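Local coordinates for arabinan endo-1,5-alpha-l-arabinosidase A (Cellvibrio cellulosa, PDB 1GYH), which cleaves the alpha-1,5-arabinofuranosyl bonds of linear arabinan in plant cell walls, releasing almost exclusively arabinotriose, at residues W39-S42 and D43-F46; K252-K255 and R256-G259; A281-Y285 and L286-K290. All blocks are in the same frame, centred on the assembly; numbering follows the deposited sequence.

Contact 1. Residues W39-S42 and D43-F46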
loop_
_atom_site.group_PDB
_atom_site.type_symbol
_atom_site.label_atom_id
_atom_site.label_comp_id
_atom_site.label_asym_id
_atom_site.label_seq_id
_atom_site.Cartn_x
_atom_site.Cartn_y
_atom_site.Cartn_z
ATOM N N TRP A 39 -3.838 -2.183 20.204
ATOM C CA TRP A 39 -4.714 -1.469 19.255
ATOM C C TRP A 39 -6.180 -1.688 19.589
ATOM O O TRP A 39 -6.590 -2.826 19.815
ATOM C CB TRP A 39 -4.467 -1.963 17.809
ATOM C CG TRP A 39 -3.083 -1.676 17.241
ATOM C CD1 TRP A 39 -1.984 -2.498 17.247
ATOM C CD2 TRP A 39 -2.675 -0.474 16.582
ATOM N NE1 TRP A 39 -0.930 -1.869 16.638
ATOM C CE2 TRP A 39 -1.321 -0.621 16.234
ATOM C CE3 TRP A 39 -3.321 0.722 16.256
ATOM C CZ2 TRP A 39 -0.605 0.381 15.585
ATOM C CZ3 TRP A 39 -2.611 1.715 15.602
ATOM C CH2 TRP A 39 -1.273 1.541 15.283
ATOM N N ARG A 40 -6.969 -0.611 19.622
ATOM C CA ARG A 40 -8.439 -0.700 19.687
ATOM C C ARG A 40 -9.106 -0.275 18.383
ATOM O O ARG A 40 -8.628 0.610 17.655
ATOM C CB ARG A 40 -8.998 0.166 20.792
ATOM C CG ARG A 40 -8.351 1.551 20.880
ATOM C CD ARG A 40 -9.232 2.590 21.608
ATOM N NE ARG A 40 -10.003 1.769 22.522
ATOM C CZ ARG A 40 -9.569 1.297 23.690
ATOM N NH1 ARG A 40 -8.397 1.670 24.223
ATOM N NH2 ARG A 40 -10.351 0.463 24.349
ATOM N N TYR A 41 -10.253 -0.869 18.097
ATOM C CA TYR A 41 -11.051 -0.433 16.940
ATOM C C TYR A 41 -11.431 1.026 17.110
ATOM O O TYR A 41 -11.865 1.427 18.172
ATOM C CB TYR A 41 -12.341 -1.250 16.846
ATOM C CG TYR A 41 -13.269 -0.821 15.732
ATOM C CD1 TYR A 41 -12.985 -1.137 14.405
ATOM C CD2 TYR A 41 -14.434 -0.140 16.001
ATOM C CE1 TYR A 41 -13.853 -0.758 13.371
ATOM C CE2 TYR A 41 -15.308 0.226 14.976
ATOM C CZ TYR A 41 -15.010 -0.087 13.672
ATOM O OH TYR A 41 -15.877 0.277 12.666
ATOM N N SER A 42 -11.245 1.810 16.070
ATOM C CA SER A 42 -11.591 3.241 16.093
ATOM C C SER A 42 -12.881 3.543 15.312
ATOM O O SER A 42 -13.805 4.141 15.865
ATOM C CB SER A 42 -10.434 4.113 15.524
ATOM O OG SER A 42 -10.729 5.508 15.706
ATOM N N ASP A 43 -12.898 3.179 14.023
ATOM C CA ASP A 43 -14.013 3.483 13.105
ATOM C C ASP A 43 -13.864 2.731 11.766
ATOM O O ASP A 43 -12.903 1.989 11.557
ATOM C CB ASP A 43 -14.020 5.011 12.831
ATOM C CG ASP A 43 -15.313 5.552 12.303
ATOM O OD1 ASP A 43 -16.390 4.937 12.420
ATOM O OD2 ASP A 43 -15.340 6.674 11.780
ATOM N N ARG A 44 -14.837 2.920 10.871
ATOM C CA ARG A 44 -14.669 2.637 9.460
ATOM C C ARG A 44 -14.897 3.920 8.698
ATOM O O ARG A 44 -15.786 4.694 9.043
ATOM C CB ARG A 44 -15.590 1.483 9.008
ATOM C CG ARG A 44 -17.066 1.667 9.361
ATOM C CD ARG A 44 -17.991 0.488 9.015
ATOM N NE ARG A 44 -18.217 0.369 7.566
ATOM C CZ ARG A 44 -18.781 -0.682 6.956
ATOM N NH1 ARG A 44 -19.229 -1.715 7.644
ATOM N NH2 ARG A 44 -18.918 -0.681 5.641
ATOM N N ALA A 45 -14.074 4.192 7.691
ATOM C CA ALA A 45 -14.142 5.484 7.033
ATOM C C ALA A 45 -15.502 5.745 6.406
ATOM O O ALA A 45 -16.088 6.813 6.626
ATOM C CB ALA A 45 -13.035 5.612 5.999
ATOM N N PHE A 46 -15.985 4.792 5.610
ATOM C CA PHE A 46 -17.384 4.808 5.090
ATOM C C PHE A 46 -18.279 3.930 5.950
ATOM O O PHE A 46 -18.007 2.733 6.130
ATOM C CB PHE A 46 -17.440 4.288 3.648
ATOM C CG PHE A 46 -16.724 5.173 2.645
ATOM C CD1 PHE A 46 -15.327 5.107 2.504
ATOM C CD2 PHE A 46 -17.433 6.086 1.874
ATOM C CE1 PHE A 46 -14.668 5.887 1.552
ATOM C CE2 PHE A 46 -16.786 6.904 0.942
ATOM C CZ PHE A 46 -15.386 6.811 0.800
#
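At a classic beta bulge in strand 38-44, the second strand of the hairpin with strand 29-33 in this five-bladed beta-propeller, the side chain of Tyr41 lies over the backbone of Asp43 and Arg44. Two consecutive residues, Ser42 and Asp43, face the single residue Ile30, and both make backbone hydrogen bonds with it. The backbone angles locate the irregularity: Ser42 has psi -57°, far from the value of a regular strand. The phenol of Tyr41 leaves with CG anti to the backbone N (chi1 177°), which carries the ring along the chain until one face lies on the amide of Asp43, whose N sits 3.8 Å above the ring plane, over its centre. Farther out, Tyr41 CE1 is 3.4 Å from Asp43 O. These are surface packing contacts near the end of the strand; the angle at Arg44 N is too poor for a hydrogen bond to the phenol oxygen. The side chain of Asp43 starts away from 39-42, and its OD2 is hydrogen-bonded to Tyr107 OH. Beyond the bulge, Arg44 NE donates to Phe46 O at 2.8 Å with an N-H...O angle of 159°, in the carbonyl plane, pinning the guanidinium to the chain as the strand ends. The aliphatic part of the same arginine closes against the phenol, Arg44 CG lying 3.8 Å from Tyr41 OH.

Contact 2. Residues K252-K255 and R256-G259; sequences KGNK and RWVG
Asn254 OD1 is gripped by two successive backbone amides, Arg256 N at 2.9 Å and Trp257 N at 3.1 Å. The two bonds reach the oxygen differently: Arg256 N lies in the plane of the side-chain carbonyl, whereas Trp257 N is tilted 33° from it. An asparagine oxygen accepting from the amide two residues ahead is the bond of an Asx turn, here placed where the loop after strand 248-251 enters strand 257-268. Asn254 CG stands between its own backbone N and carbonyl carbon (chi1 57°), which folds the amide back over the following residues. A type I beta turn from Asn254 to Trp257 overlaps it, with Lys255 and Arg256 at its centre; its bond from Trp257 N to Asn254 O is weak, while the reciprocal one, Asn254 N to Trp257 O, measures 3.0 Å. OD1 also approaches the indole at its edge, 3.6 Å from Trp257 CD1, and lies over one face of the Arg256 guanidinium, offset toward the rim. The amide and guanidinium planes are inclined by 31°. A water accepts from Asn254 ND2 at 2.9 Å and only weakly from Arg256 NH2. Val258 CG2 packs 3.6 Å from Asn254 O. Partners beyond the turn fix the polar ends: Asn254 ND2 is hydrogen-bonded to Glu306 OE2, and Asp310 OD1 forms a salt bridge with Arg256 NE and accepts a hydrogen bond from Trp257 NE1. With its oxygen held by two amides and its nitrogen by Glu306 and the water, the Asn254 amide has little freedom to flip, and the nearby Arg256 charge is probably offset by Asp310.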
loop_
_atom_site.group_PDB
_atom_site.type_symbol
_atom_site.label_atom_id
_atom_site.label_comp_id
_atom_site.label_asym_id
_atom_site.label_seq_id
_atom_site.Cartn_x
_atom_site.Cartn_y
_atom_site.Cartn_z
ATOM N N LYS A 252 11.291 -12.508 2.781
ATOM C CA LYS A 252 10.394 -13.580 2.379
ATOM C C LYS A 252 9.965 -14.396 3.583
ATOM O O LYS A 252 10.476 -14.260 4.697
ATOM C CB LYS A 252 11.025 -14.498 1.338
ATOM C CG LYS A 252 12.257 -15.317 1.779
ATOM C CD LYS A 252 12.927 -16.114 0.621
ATOM C CE LYS A 252 14.166 -16.884 1.154
ATOM N NZ LYS A 252 14.625 -18.018 0.287
ATOM N N GLY A 253 8.977 -15.250 3.361
ATOM C CA GLY A 253 8.397 -16.016 4.442
ATOM C C GLY A 253 9.211 -17.184 4.872
ATOM O O GLY A 253 10.223 -17.497 4.259
ATOM N N ASN A 254 8.747 -17.830 5.938
ATOM C CA ASN A 254 9.368 -19.012 6.493
ATOM C C ASN A 254 8.284 -20.036 6.947
ATOM O O ASN A 254 7.108 -19.900 6.595
ATOM C CB ASN A 254 10.315 -18.609 7.645
ATOM C CG ASN A 254 9.614 -17.837 8.737
ATOM O OD1 ASN A 254 8.504 -18.231 9.197
ATOM N ND2 ASN A 254 10.250 -16.718 9.189
ATOM N N LYS A 255 8.667 -21.049 7.702
ATOM C CA LYS A 255 7.708 -22.093 8.129
ATOM C C LYS A 255 6.518 -21.572 8.961
ATOM O O LYS A 255 5.433 -22.175 8.953
ATOM C CB LYS A 255 8.418 -23.256 8.845
ATOM C CG LYS A 255 8.975 -22.977 10.258
ATOM C CD LYS A 255 10.101 -23.985 10.697
ATOM C CE LYS A 255 9.582 -25.289 11.226
ATOM N NZ LYS A 255 10.674 -26.180 11.800
ATOM N N ARG A 256 6.717 -20.473 9.689
ATOM C CA ARG A 256 5.693 -19.942 10.575
ATOM C C ARG A 256 4.824 -18.888 9.890
ATOM O O ARG A 256 3.651 -18.708 10.286
ATOM C CB ARG A 256 6.309 -19.364 11.866
ATOM C CG ARG A 256 6.721 -20.392 12.898
ATOM C CD ARG A 256 7.518 -19.842 14.124
ATOM N NE ARG A 256 8.643 -19.007 13.720
ATOM C CZ ARG A 256 9.780 -19.456 13.186
ATOM N NH1 ARG A 256 9.998 -20.752 12.997
ATOM N NH2 ARG A 256 10.723 -18.589 12.848
ATOM N N TRP A 257 5.376 -18.217 8.878
ATOM C CA TRP A 257 4.769 -17.061 8.210
ATOM C C TRP A 257 4.815 -17.303 6.704
ATOM O O TRP A 257 5.840 -17.079 6.047
ATOM C CB TRP A 257 5.488 -15.752 8.587
ATOM C CG TRP A 257 5.444 -15.550 10.028
ATOM C CD1 TRP A 257 6.419 -15.881 10.928
ATOM C CD2 TRP A 257 4.333 -15.057 10.799
ATOM N NE1 TRP A 257 5.991 -15.607 12.204
ATOM C CE2 TRP A 257 4.710 -15.124 12.165
ATOM C CE3 TRP A 257 3.046 -14.572 10.476
ATOM C CZ2 TRP A 257 3.858 -14.711 13.212
ATOM C CZ3 TRP A 257 2.198 -14.179 11.514
ATOM C CH2 TRP A 257 2.621 -14.243 12.875
ATOM N N VAL A 258 3.715 -17.830 6.147
ATOM C CA VAL A 258 3.725 -18.337 4.765
ATOM C C VAL A 258 3.119 -17.304 3.866
ATOM O O VAL A 258 1.900 -17.166 3.752
ATOM C CB VAL A 258 3.055 -19.719 4.669
ATOM C CG1 VAL A 258 3.093 -20.265 3.254
ATOM C CG2 VAL A 258 3.751 -20.681 5.578
ATOM N N GLY A 259 4.001 -16.508 3.278
ATOM C CA GLY A 259 3.630 -15.335 2.531
ATOM C C GLY A 259 3.561 -14.103 3.387
ATOM O O GLY A 259 3.054 -14.152 4.519
HETATM O O HOH W 1 10.419 -15.389 11.804
#

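Contact 3. Residues A281-Y285 and L286-K290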
loop_
_atom_site.group_PDB
_atom_site.type_symbol
_atom_site.label_atom_id
_atom_site.label_comp_id
_atom_site.label_asym_id
_atom_site.label_seq_id
_atom_site.Cartn_x
_atom_site.Cartn_y
_atom_site.Cartn_z
ATOM N N ALA A 281 0.866 -19.463 9.819
ATOM C CA ALA A 281 0.553 -20.850 9.550
ATOM C C ALA A 281 -0.115 -21.559 10.714
ATOM O O ALA A 281 -0.966 -22.407 10.498
ATOM C CB ALA A 281 1.788 -21.612 9.109
ATOM N N ALA A 282 0.249 -21.231 11.956
ATOM C CA ALA A 282 -0.321 -21.880 13.125
ATOM C C ALA A 282 -1.752 -21.407 13.472
ATOM O O ALA A 282 -2.365 -21.947 14.386
ATOM C CB ALA A 282 0.601 -21.684 14.352
ATOM N N ASP A 283 -2.256 -20.402 12.760
ATOM C CA ASP A 283 -3.590 -19.821 12.999
ATOM C C ASP A 283 -4.377 -19.747 11.675
ATOM O O ASP A 283 -4.792 -18.674 11.273
ATOM C CB ASP A 283 -3.451 -18.410 13.610
ATOM C CG ASP A 283 -4.784 -17.800 14.041
ATOM O OD1 ASP A 283 -5.725 -18.563 14.363
ATOM O OD2 ASP A 283 -4.972 -16.560 14.118
ATOM N N ASN A 284 -4.582 -20.889 11.009
ATOM C CA ASN A 284 -5.285 -20.912 9.713
ATOM C C ASN A 284 -4.843 -19.916 8.639
ATOM O O ASN A 284 -5.667 -19.427 7.849
ATOM C CB ASN A 284 -6.784 -20.710 9.937
ATOM C CG ASN A 284 -7.362 -21.717 10.883
ATOM O OD1 ASN A 284 -7.253 -22.929 10.639
ATOM N ND2 ASN A 284 -7.948 -21.240 12.009
ATOM N N TYR A 285 -3.560 -19.577 8.609
ATOM C CA TYR A 285 -3.027 -18.582 7.668
ATOM C C TYR A 285 -3.691 -17.215 7.734
ATOM O O TYR A 285 -3.726 -16.478 6.741
ATOM C CB TYR A 285 -2.978 -19.129 6.208
ATOM C CG TYR A 285 -2.221 -20.448 6.108
ATOM C CD1 TYR A 285 -0.825 -20.475 5.933
ATOM C CD2 TYR A 285 -2.877 -21.654 6.211
ATOM C CE1 TYR A 285 -0.132 -21.649 5.874
ATOM C CE2 TYR A 285 -2.188 -22.836 6.156
ATOM C CZ TYR A 285 -0.809 -22.831 5.997
ATOM O OH TYR A 285 -0.132 -24.025 5.949
ATOM N N LEU A 286 -4.179 -16.854 8.913
ATOM C CA LEU A 286 -4.764 -15.528 9.131
ATOM C C LEU A 286 -3.670 -14.444 9.240
ATOM O O LEU A 286 -2.812 -14.494 10.124
ATOM C CB LEU A 286 -5.632 -15.530 10.396
ATOM C CG LEU A 286 -6.353 -14.204 10.757
ATOM C CD1 LEU A 286 -7.257 -13.717 9.615
ATOM C CD2 LEU A 286 -7.163 -14.343 12.055
ATOM N N GLN A 287 -3.776 -13.477 8.352
ATOM C CA GLN A 287 -2.894 -12.326 8.201
ATOM C C GLN A 287 -2.843 -11.523 9.524
ATOM O O GLN A 287 -3.886 -11.190 10.100
ATOM C CB GLN A 287 -3.422 -11.429 7.074
ATOM C CG GLN A 287 -4.924 -11.110 7.178
ATOM C CD GLN A 287 -5.843 -12.000 6.307
ATOM O OE1 GLN A 287 -5.554 -13.188 6.058
ATOM N NE2 GLN A 287 -6.981 -11.437 5.900
ATOM N N LYS A 288 -1.617 -11.264 10.016
ATOM C CA LYS A 288 -1.402 -10.451 11.193
ATOM C C LYS A 288 -0.544 -9.225 10.813
ATOM O O LYS A 288 0.307 -9.289 9.908
ATOM C CB LYS A 288 -0.676 -11.265 12.258
ATOM C CG LYS A 288 -1.346 -12.542 12.713
ATOM C CD LYS A 288 -2.775 -12.376 13.180
ATOM C CE LYS A 288 -3.345 -13.659 13.834
ATOM N NZ LYS A 288 -2.991 -14.867 13.125
ATOM N N LEU A 289 -0.783 -8.119 11.526
ATOM C CA LEU A 289 0.099 -6.956 11.499
ATOM C C LEU A 289 1.512 -7.296 11.980
ATOM O O LEU A 289 1.693 -7.961 13.011
ATOM C CB LEU A 289 -0.453 -5.867 12.406
ATOM C CG LEU A 289 0.451 -4.613 12.506
ATOM C CD1 LEU A 289 0.510 -3.887 11.190
ATOM C CD2 LEU A 289 -0.068 -3.724 13.570
ATOM N N LYS A 290 2.507 -6.800 11.250
ATOM C CA LYS A 290 3.906 -6.890 11.692
ATOM C C LYS A 290 4.606 -5.533 11.425
ATOM O O LYS A 290 4.456 -4.951 10.355
ATOM C CB LYS A 290 4.654 -8.059 11.049
ATOM C CG LYS A 290 4.212 -9.415 11.422
ATOM C CD LYS A 290 4.352 -9.795 12.909
ATOM C CE LYS A 290 3.542 -11.031 13.255
ATOM N NZ LYS A 290 3.699 -11.529 14.662
#
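Leu286 closes a type I' beta turn that begins at Asp283 and links strand 271-280 to strand 286-296 in one blade of the five-bladed propeller. Leu286 N donates to Asp283 O at 3.0 Å with an N-H...O angle of 160°, though from above the carbonyl plane, 40° out of it. Phi and psi are all positive at the two central residues, Asn284 and Tyr285, which places both in the left-handed region and fits the turn type. Leu286 CB rests 3.4 Å from the same Asp283 O, and Leu286 CD2 meets the carboxylate, 3.7 Å from Asp283 OD2. Next comes Gln287, which probably binds substrate. Lys288 then curls toward the turn through bends at chi2 and chi4, crossing Asp283 at about a right angle. Lys288 NZ forms a salt bridge with Glu280 OE1, its main partner outside the segments, and donates to Leu286 O at 3.0 Å. Two carboxylates and a carbonyl thus surround one charge, which they would probably stabilise. In the salt bridge with the turn, Lys288 NZ reaches the anti lone pair of Asp283 OD2 at 2.8 Å.

Overall arrangement
Following the chain from the N terminus, contact 1 comes first; it closes no loop but lies on the second strand of the 29-33/38-44 hairpin and runs on beyond its end, in a sheet that also holds the C-terminal strand 315-316. Contact 2 turns the chain from strand 248-251 into strand 257-268, so passing from one four-stranded sheet to the next. Contact 3 closes the loop between strands 271-280 and 286-296 of that second sheet. The three lie in series, none nested or crossing. Contacts 2 and 3 are neighbours: Arg256 O probably bonds to Ala281 N, and Trp257 packs on Lys290. Contact 1 meets contact 3 through Trp39 and Leu289, joining two sheets, but does not touch contact 2.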